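Local atomic coordinates of formate dehydrogenase subunit beta (Desulfovibrio gigas, PDB entry 1H0H), a protein that serves as the electron-transfer subunit of a periplasmic formate dehydrogenase, carrying three [4Fe-4S] clusters for the reversible oxidation of formate to carbon dioxide. Residues L177-D191 with L200-A214. Sequence-based numbering, arbitrary orientation. Where two conformers were deposited one is given.
Sequences LAEIKAAYSDAKLCD and LTAHNPKLYHEYAVA
Leu200 turns its two methyl branches to different residues near the end of helix 166-180: CD1 meets Leu177 CD1 at 3.7 Å, while CD2 and Ile180 CD1 come together tip to tip. The leucine reaches them because its CG stands opposite the backbone N (chi1 170°); Leu189, its antiparallel non-hydrogen-bonded partner on the adjacent strand, lays CD2 against Leu200 CB on the same face. Further down the chain Ala202 CB sits over one face of the Tyr184 ring, toward its rim, in a CH-pi contact 4.2 Å from the centroid, and His203 CE1 comes near the tyrosine plane at its edge; the two rings meet obliquely, planes 83° apart. The end of helix 166-180 and the turn after it thus pack against a beta hairpin of strands 188-189 and 197-201, at one edge of a mixed four-stranded sheet, with 188-189 outermost. Lys188 and Thr201 form the hairpin's antiparallel hydrogen-bonded pair, Lys188 N to Thr201 O and Thr201 N to Lys188 O both 3.0 Å. On the face carrying these two side chains, the aliphatic part of Lys188 crosses the Pro205 ring at about a right angle, Lys188 CD to Pro205 CG 3.7 Å. Cys190, not a cluster ligand, packs CB on Val213 CG1 at 3.5 Å. Beyond it Asp191 OD2 accepts Ala214 N at 2.7 Å through its syn lone pair and also bonds Tyr122 OH, while a water joins OD1 to the terminal carboxylate; the Ala214 side chain lies about 9 Å from an iron-sulfur cluster.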
ATOM      1  N   LEU B 177      34.250  -2.125  -6.454  1.00 17.21           N
ATOM      2  CA  LEU B 177      34.639  -3.022  -7.534  1.00 18.13           C
ATOM      3  C   LEU B 177      35.328  -4.263  -6.971  1.00 18.63           C
ATOM      4  O   LEU B 177      35.083  -5.376  -7.429  1.00 19.03           O
ATOM      5  CB  LEU B 177      35.602  -2.345  -8.510  1.00 18.11           C
ATOM      6  CG  LEU B 177      36.145  -3.314  -9.563  1.00 17.83           C
ATOM      7  CD1 LEU B 177      34.993  -3.936 -10.345  1.00 18.51           C
ATOM      8  CD2 LEU B 177      37.124  -2.632 -10.505  1.00 18.13           C
ATOM      9  N   ALA B 178      36.216  -4.071  -5.997  1.00 19.16           N
ATOM     10  CA  ALA B 178      36.926  -5.198  -5.417  1.00 20.38           C
ATOM     11  C   ALA B 178      35.971  -6.197  -4.776  1.00 21.52           C
ATOM     12  O   ALA B 178      36.197  -7.407  -4.837  1.00 21.56           O
ATOM     13  CB  ALA B 178      37.971  -4.720  -4.393  1.00 21.04           C
ATOM     14  N   GLU B 179      34.913  -5.680  -4.164  1.00 22.02           N
ATOM     15  CA  GLU B 179      33.922  -6.485  -3.448  1.00 23.73           C
ATOM     16  C   GLU B 179      33.081  -7.397  -4.346  0.50 23.91           C
ATOM     17  O   GLU B 179      32.518  -8.390  -3.876  0.50 23.96           O
ATOM     18  CB  GLU B 179      32.999  -5.552  -2.668  0.50 23.35           C
ATOM     19  CG  GLU B 179      32.009  -6.245  -1.758  0.50 24.33           C
ATOM     20  CD  GLU B 179      31.027  -5.268  -1.148  0.50 24.89           C
ATOM     21  OE1 GLU B 179      30.938  -4.122  -1.651  0.50 24.56           O
ATOM     22  OE2 GLU B 179      30.346  -5.643  -0.168  0.50 25.71           O
ATOM     23  N   ILE B 180      32.979  -7.062  -5.631  0.50 23.77           N
ATOM     24  CA  ILE B 180      32.190  -7.871  -6.556  1.00 23.57           C
ATOM     25  C   ILE B 180      32.991  -8.501  -7.695  1.00 24.23           C
ATOM     26  O   ILE B 180      32.443  -9.305  -8.455  1.00 24.08           O
ATOM     27  CB  ILE B 180      31.034  -7.038  -7.137  1.00 23.37           C
ATOM     28  CG1 ILE B 180      31.544  -6.063  -8.189  1.00 21.97           C
ATOM     29  CG2 ILE B 180      30.304  -6.269  -6.033  1.00 23.33           C
ATOM     30  CD1 ILE B 180      30.443  -5.497  -9.031  1.00 21.76           C
ATOM     31  N   LYS B 181      34.261  -8.138  -7.838  1.00 24.04           N
ATOM     32  CA  LYS B 181      35.067  -8.679  -8.930  1.00 25.48           C
ATOM     33  C   LYS B 181      35.024 -10.211  -9.067  1.00 26.34           C
ATOM     34  O   LYS B 181      35.033 -10.754 -10.179  1.00 26.16           O
ATOM     35  CB  LYS B 181      36.534  -8.263  -8.768  1.00 26.14           C
ATOM     36  CG  LYS B 181      36.928  -6.986  -9.481  1.00 26.03           C
ATOM     37  CD  LYS B 181      37.253  -7.234 -10.952  1.00 26.03           C
ATOM     38  CE  LYS B 181      36.024  -7.696 -11.721  1.00 25.94           C
ATOM     39  NZ  LYS B 181      36.275  -7.659 -13.177  1.00 27.40           N
ATOM     40  N   ALA B 182      35.026 -10.900  -7.935  1.00 27.69           N
ATOM     41  CA  ALA B 182      35.033 -12.356  -7.933  1.00 28.51           C
ATOM     42  C   ALA B 182      33.768 -12.918  -8.573  1.00 29.44           C
ATOM     43  O   ALA B 182      33.852 -13.709  -9.521  1.00 29.93           O
ATOM     44  CB  ALA B 182      35.187 -12.883  -6.511  1.00 29.30           C
ATOM     45  N   ALA B 183      32.617 -12.509  -8.043  1.00 29.71           N
ATOM     46  CA  ALA B 183      31.313 -12.960  -8.522  1.00 30.72           C
ATOM     47  C   ALA B 183      31.013 -12.431  -9.923  1.00 31.14           C
ATOM     48  O   ALA B 183      30.400 -13.123 -10.739  1.00 31.85           O
ATOM     49  CB  ALA B 183      30.198 -12.535  -7.540  1.00 30.48           C
ATOM     50  N   TYR B 184      31.438 -11.199 -10.194  1.00 30.68           N
ATOM     51  CA  TYR B 184      31.162 -10.557 -11.470  1.00 30.10           C
ATOM     52  C   TYR B 184      32.486 -10.298 -12.129  1.00 29.10           C
ATOM     53  O   TYR B 184      33.005  -9.189 -12.126  1.00 28.61           O
ATOM     54  CB  TYR B 184      30.362  -9.258 -11.273  1.00 29.94           C
ATOM     55  CG  TYR B 184      28.953  -9.532 -10.794  1.00 30.73           C
ATOM     56  CD1 TYR B 184      27.972  -9.977 -11.676  1.00 30.53           C
ATOM     57  CD2 TYR B 184      28.615  -9.377  -9.460  1.00 31.20           C
ATOM     58  CE1 TYR B 184      26.686 -10.244 -11.240  1.00 31.37           C
ATOM     59  CE2 TYR B 184      27.336  -9.646  -9.015  1.00 32.81           C
ATOM     60  CZ  TYR B 184      26.378 -10.086  -9.911  1.00 32.83           C
ATOM     61  OH  TYR B 184      25.107 -10.349  -9.457  1.00 35.16           O
ATOM     62  N   SER B 185      33.031 -11.342 -12.721  1.00 29.45           N
ATOM     63  CA  SER B 185      34.371 -11.232 -13.257  1.00 28.49           C
ATOM     64  C   SER B 185      34.485 -10.248 -14.412  1.00 27.57           C
ATOM     65  O   SER B 185      35.590  -9.901 -14.828  1.00 27.55           O
ATOM     66  CB  SER B 185      34.964 -12.606 -13.590  1.00 29.87           C
ATOM     67  OG  SER B 185      34.146 -13.329 -14.486  1.00 30.89           O
ATOM     68  N   ASP B 186      33.360  -9.771 -14.930  1.00 25.45           N
ATOM     69  CA  ASP B 186      33.435  -8.748 -15.975  1.00 23.44           C
ATOM     70  C   ASP B 186      33.060  -7.340 -15.463  1.00 21.53           C
ATOM     71  O   ASP B 186      32.857  -6.401 -16.244  1.00 19.95           O
ATOM     72  CB  ASP B 186      32.608  -9.147 -17.195  1.00 25.56           C
ATOM     73  CG  ASP B 186      33.059 -10.475 -17.789  1.00 28.20           C
ATOM     74  OD1 ASP B 186      33.966 -11.105 -17.209  1.00 29.49           O
ATOM     75  OD2 ASP B 186      32.577 -10.969 -18.835  1.00 29.59           O
ATOM     76  N   ALA B 187      32.995  -7.183 -14.150  1.00 18.88           N
ATOM     77  CA  ALA B 187      32.656  -5.885 -13.595  1.00 17.66           C
ATOM     78  C   ALA B 187      33.808  -4.930 -13.827  1.00 18.04           C
ATOM     79  O   ALA B 187      34.962  -5.351 -13.859  1.00 16.55           O
ATOM     80  CB  ALA B 187      32.384  -5.997 -12.132  1.00 16.79           C
ATOM     81  N   LYS B 188      33.503  -3.650 -13.999  1.00 17.37           N
ATOM     82  CA  LYS B 188      34.571  -2.648 -14.085  1.00 19.01           C
ATOM     83  C   LYS B 188      34.061  -1.249 -13.817  1.00 18.12           C
ATOM     84  O   LYS B 188      32.862  -1.015 -13.796  1.00 17.30           O
ATOM     85  CB  LYS B 188      35.242  -2.675 -15.453  1.00 19.10           C
ATOM     86  CG  LYS B 188      34.263  -2.512 -16.600  1.00 21.87           C
ATOM     87  CD  LYS B 188      34.997  -2.544 -17.947  1.00 23.36           C
ATOM     88  CE  LYS B 188      35.701  -1.235 -18.200  1.00 24.82           C
ATOM     89  NZ  LYS B 188      36.805  -1.383 -19.205  1.00 27.85           N
ATOM     90  N   LEU B 189      35.001  -0.332 -13.599  1.00 17.53           N
ATOM     91  CA  LEU B 189      34.675   1.066 -13.451  1.00 16.82           C
ATOM     92  C   LEU B 189      34.772   1.648 -14.851  1.00 17.02           C
ATOM     93  O   LEU B 189      35.559   1.182 -15.660  1.00 16.50           O
ATOM     94  CB  LEU B 189      35.649   1.758 -12.514  1.00 15.77           C
ATOM     95  CG  LEU B 189      35.592   1.227 -11.090  1.00 16.05           C
ATOM     96  CD1 LEU B 189      36.595   1.950 -10.228  1.00 15.28           C
ATOM     97  CD2 LEU B 189      34.171   1.454 -10.578  1.00 17.04           C
ATOM     98  N   CYS B 190      33.958   2.656 -15.134  1.00 16.91           N
ATOM     99  CA  CYS B 190      33.934   3.243 -16.456  1.00 16.39           C
ATOM    100  C   CYS B 190      34.868   4.468 -16.490  1.00 16.29           C
ATOM    101  O   CYS B 190      34.640   5.451 -15.803  1.00 16.29           O
ATOM    102  CB  CYS B 190      32.482   3.572 -16.832  1.00 17.03           C
ATOM    103  SG  CYS B 190      31.387   2.098 -16.909  1.00 17.38           S
ATOM    104  N   ASP B 191      35.950   4.350 -17.252  1.00 16.40           N
ATOM    105  CA  ASP B 191      36.976   5.384 -17.389  1.00 18.03           C
ATOM    106  C   ASP B 191      37.328   6.064 -16.077  1.00 17.03           C
ATOM    107  O   ASP B 191      37.293   7.286 -15.988  1.00 16.74           O
ATOM    108  CB  ASP B 191      36.502   6.418 -18.404  1.00 17.45           C
ATOM    109  CG  ASP B 191      36.225   5.796 -19.752  1.00 18.77           C
ATOM    110  OD1 ASP B 191      36.925   4.798 -20.108  1.00 18.69           O
ATOM    111  OD2 ASP B 191      35.342   6.230 -20.518  1.00 18.63           O
ATOM    112  N   LEU B 200      30.166   2.128 -11.801  1.00 13.58           N
ATOM    113  CA  LEU B 200      30.551   0.739 -11.658  1.00 15.17           C
ATOM    114  C   LEU B 200      29.501  -0.069 -12.384  1.00 15.86           C
ATOM    115  O   LEU B 200      28.300   0.168 -12.194  1.00 16.75           O
ATOM    116  CB  LEU B 200      30.581   0.306 -10.187  1.00 14.89           C
ATOM    117  CG  LEU B 200      30.734  -1.204  -9.940  1.00 15.63           C
ATOM    118  CD1 LEU B 200      32.068  -1.721 -10.496  1.00 17.33           C
ATOM    119  CD2 LEU B 200      30.644  -1.562  -8.475  1.00 16.34           C
ATOM    120  N   THR B 201      29.940  -0.977 -13.248  1.00 16.85           N
ATOM    121  CA  THR B 201      29.038  -1.906 -13.918  1.00 17.77           C
ATOM    122  C   THR B 201      29.468  -3.302 -13.569  1.00 17.10           C
ATOM    123  O   THR B 201      30.643  -3.531 -13.267  1.00 17.15           O
ATOM    124  CB  THR B 201      29.009  -1.713 -15.446  1.00 18.77           C
ATOM    125  OG1 THR B 201      30.345  -1.682 -15.989  1.00 20.85           O
ATOM    126  CG2 THR B 201      28.383  -0.382 -15.795  1.00 18.90           C
ATOM    127  N   ALA B 202      28.523  -4.238 -13.596  1.00 16.27           N
ATOM    128  CA  ALA B 202      28.819  -5.611 -13.240  1.00 15.94           C
ATOM    129  C   ALA B 202      29.168  -6.460 -14.466  1.00 15.37           C
ATOM    130  O   ALA B 202      29.588  -7.587 -14.330  1.00 15.98           O
ATOM    131  CB  ALA B 202      27.645  -6.228 -12.472  1.00 15.73           C
ATOM    132  N   HIS B 203      28.970  -5.898 -15.649  1.00 16.01           N
ATOM    133  CA  HIS B 203      29.231  -6.595 -16.897  1.00 15.87           C
ATOM    134  C   HIS B 203      29.730  -5.583 -17.908  1.00 15.07           C
ATOM    135  O   HIS B 203      29.815  -4.398 -17.610  1.00 13.95           O
ATOM    136  CB  HIS B 203      27.936  -7.233 -17.434  1.00 16.30           C
ATOM    137  CG  HIS B 203      27.145  -7.942 -16.389  1.00 17.08           C
ATOM    138  ND1 HIS B 203      27.286  -9.285 -16.136  1.00 18.91           N
ATOM    139  CD2 HIS B 203      26.229  -7.483 -15.505  1.00 17.53           C
ATOM    140  CE1 HIS B 203      26.479  -9.631 -15.148  1.00 19.83           C
ATOM    141  NE2 HIS B 203      25.824  -8.554 -14.752  1.00 18.84           N
ATOM    142  N   ASN B 204      30.056  -6.056 -19.101  1.00 14.94           N
ATOM    143  CA  ASN B 204      30.442  -5.185 -20.195  1.00 15.69           C
ATOM    144  C   ASN B 204      29.594  -3.901 -20.216  1.00 15.59           C
ATOM    145  O   ASN B 204      28.372  -3.969 -20.341  1.00 15.11           O
ATOM    146  CB  ASN B 204      30.239  -5.945 -21.495  1.00 16.76           C
ATOM    147  CG  ASN B 204      30.463  -5.090 -22.719  1.00 17.52           C
ATOM    148  OD1 ASN B 204      30.974  -3.979 -22.627  1.00 16.53           O
ATOM    149  ND2 ASN B 204      30.078  -5.623 -23.896  1.00 17.95           N
ATOM    150  N   PRO B 205      30.244  -2.754 -20.013  1.00 15.19           N
ATOM    151  CA  PRO B 205      29.610  -1.425 -20.032  1.00 15.92           C
ATOM    152  C   PRO B 205      28.622  -1.172 -21.169  1.00 15.17           C
ATOM    153  O   PRO B 205      27.575  -0.526 -20.972  1.00 14.25           O
ATOM    154  CB  PRO B 205      30.816  -0.481 -20.166  1.00 16.92           C
ATOM    155  CG  PRO B 205      31.895  -1.158 -19.426  1.00 16.69           C
ATOM    156  CD  PRO B 205      31.672  -2.663 -19.644  1.00 17.20           C
ATOM    157  N   LYS B 206      28.940  -1.708 -22.341  1.00 14.28           N
ATOM    158  CA  LYS B 206      28.115  -1.534 -23.520  1.00 14.49           C
ATOM    159  C   LYS B 206      26.768  -2.278 -23.429  1.00 14.49           C
ATOM    160  O   LYS B 206      25.857  -2.048 -24.229  1.00 16.78           O
ATOM    161  CB  LYS B 206      28.921  -1.880 -24.779  1.00 16.58           C
ATOM    162  CG  LYS B 206      29.964  -0.796 -25.139  1.00 16.79           C
ATOM    163  CD  LYS B 206      30.818  -1.200 -26.344  1.00 19.69           C
ATOM    164  CE  LYS B 206      31.808  -0.123 -26.735  1.00 20.39           C
ATOM    165  NZ  LYS B 206      32.543   0.457 -25.558  1.00 21.30           N
ATOM    166  N   LEU B 207      26.641  -3.164 -22.459  1.00 14.67           N
ATOM    167  CA  LEU B 207      25.363  -3.834 -22.215  1.00 14.33           C
ATOM    168  C   LEU B 207      24.461  -2.884 -21.429  1.00 14.46           C
ATOM    169  O   LEU B 207      23.235  -3.036 -21.419  1.00 15.35           O
ATOM    170  CB  LEU B 207      25.563  -5.129 -21.434  1.00 13.90           C
ATOM    171  CG  LEU B 207      26.301  -6.204 -22.214  1.00 14.30           C
ATOM    172  CD1 LEU B 207      26.600  -7.384 -21.348  1.00 14.66           C
ATOM    173  CD2 LEU B 207      25.470  -6.599 -23.411  1.00 14.70           C
ATOM    174  N   TYR B 208      25.061  -1.896 -20.786  1.00 14.95           N
ATOM    175  CA  TYR B 208      24.275  -0.881 -20.069  1.00 14.86           C
ATOM    176  C   TYR B 208      23.933   0.291 -20.976  1.00 16.78           C
ATOM    177  O   TYR B 208      22.804   0.800 -20.966  1.00 18.35           O
ATOM    178  CB  TYR B 208      25.021  -0.343 -18.849  1.00 14.63           C
ATOM    179  CG  TYR B 208      25.206  -1.337 -17.721  1.00 15.40           C
ATOM    180  CD1 TYR B 208      26.110  -2.398 -17.832  1.00 14.67           C
ATOM    181  CD2 TYR B 208      24.495  -1.199 -16.537  1.00 15.83           C
ATOM    182  CE1 TYR B 208      26.279  -3.306 -16.795  1.00 15.73           C
ATOM    183  CE2 TYR B 208      24.675  -2.093 -15.478  1.00 16.22           C
ATOM    184  CZ  TYR B 208      25.559  -3.145 -15.610  1.00 14.94           C
ATOM    185  OH  TYR B 208      25.716  -4.040 -14.557  1.00 14.73           O
ATOM    186  N   HIS B 209      24.907   0.727 -21.761  1.00 16.00           N
ATOM    187  CA  HIS B 209      24.702   1.868 -22.646  1.00 16.52           C
ATOM    188  C   HIS B 209      25.850   1.922 -23.626  1.00 16.34           C
ATOM    189  O   HIS B 209      27.004   1.675 -23.249  1.00 14.49           O
ATOM    190  CB  HIS B 209      24.636   3.166 -21.834  1.00 16.97           C
ATOM    191  CG  HIS B 209      24.448   4.393 -22.662  1.00 17.31           C
ATOM    192  ND1 HIS B 209      23.553   4.451 -23.705  1.00 17.53           N
ATOM    193  CD2 HIS B 209      25.043   5.611 -22.601  1.00 17.30           C
ATOM    194  CE1 HIS B 209      23.586   5.659 -24.241  1.00 18.72           C
ATOM    195  NE2 HIS B 209      24.490   6.379 -23.597  1.00 16.95           N
ATOM    196  N   GLU B 210      25.528   2.199 -24.886  1.00 17.59           N
ATOM    197  CA  GLU B 210      26.545   2.178 -25.952  1.00 19.50           C
ATOM    198  C   GLU B 210      27.674   3.152 -25.697  1.00 18.68           C
ATOM    199  O   GLU B 210      28.792   2.971 -26.184  1.00 19.94           O
ATOM    200  CB  GLU B 210      25.911   2.456 -27.315  1.00 21.94           C
ATOM    201  CG  GLU B 210      25.173   3.788 -27.441  1.00 24.23           C
ATOM    202  CD  GLU B 210      24.485   3.952 -28.808  1.00 25.66           C
ATOM    203  OE1 GLU B 210      24.975   3.392 -29.824  1.00 27.13           O
ATOM    204  OE2 GLU B 210      23.440   4.633 -28.870  1.00 27.71           O
ATOM    205  N   TYR B 211      27.387   4.175 -24.908  1.00 20.42           N
ATOM    206  CA  TYR B 211      28.364   5.203 -24.618  1.00 19.72           C
ATOM    207  C   TYR B 211      28.739   5.238 -23.156  1.00 19.41           C
ATOM    208  O   TYR B 211      29.215   6.250 -22.665  1.00 19.67           O
ATOM    209  CB  TYR B 211      27.847   6.564 -25.056  1.00 21.49           C
ATOM    210  CG  TYR B 211      27.487   6.648 -26.524  1.00 22.71           C
ATOM    211  CD1 TYR B 211      28.421   6.363 -27.514  1.00 24.73           C
ATOM    212  CD2 TYR B 211      26.216   7.036 -26.921  1.00 22.53           C
ATOM    213  CE1 TYR B 211      28.084   6.456 -28.861  1.00 26.09           C
ATOM    214  CE2 TYR B 211      25.878   7.149 -28.245  1.00 23.29           C
ATOM    215  CZ  TYR B 211      26.800   6.856 -29.215  1.00 25.49           C
ATOM    216  OH  TYR B 211      26.452   6.964 -30.547  1.00 26.64           O
ATOM    217  N   ALA B 212      28.559   4.115 -22.482  1.00 20.31           N
ATOM    218  CA  ALA B 212      28.976   3.961 -21.087  1.00 19.40           C
ATOM    219  C   ALA B 212      30.456   4.294 -20.876  1.00 19.63           C
ATOM    220  O   ALA B 212      30.787   4.965 -19.897  1.00 18.46           O
ATOM    221  CB  ALA B 212      28.678   2.577 -20.594  1.00 19.46           C
ATOM    222  N   VAL B 213      31.346   3.797 -21.741  1.00 19.16           N
ATOM    223  CA  VAL B 213      32.768   4.180 -21.651  1.00 18.82           C
ATOM    224  C   VAL B 213      33.203   4.846 -22.944  1.00 19.15           C
ATOM    225  O   VAL B 213      32.561   4.680 -23.975  1.00 18.72           O
ATOM    226  CB  VAL B 213      33.721   3.014 -21.353  1.00 18.68           C
ATOM    227  CG1 VAL B 213      33.389   2.375 -20.022  1.00 19.33           C
ATOM    228  CG2 VAL B 213      33.709   1.990 -22.473  1.00 19.67           C
ATOM    229  N   ALA B 214      34.286   5.606 -22.887  1.00 20.28           N
ATOM    230  CA  ALA B 214      34.746   6.329 -24.067  1.00 23.13           C
ATOM    231  C   ALA B 214      35.279   5.356 -25.122  1.00 24.83           C
ATOM    232  O   ALA B 214      35.131   5.593 -26.331  1.00 27.35           O
ATOM    233  CB  ALA B 214      35.803   7.342 -23.694  1.00 22.08           C
ATOM    234  OXT ALA B 214      35.862   4.322 -24.778  1.00 25.24           O
TER
HETATM  235  O   HOH W   1      30.670 -10.082 -14.769  1.00 23.81           O
HETATM  236  O   HOH W   2      29.882  -8.971 -19.551  1.00 36.11           O
HETATM  237  O   HOH W   3      37.175   4.070 -22.667  1.00 27.84           O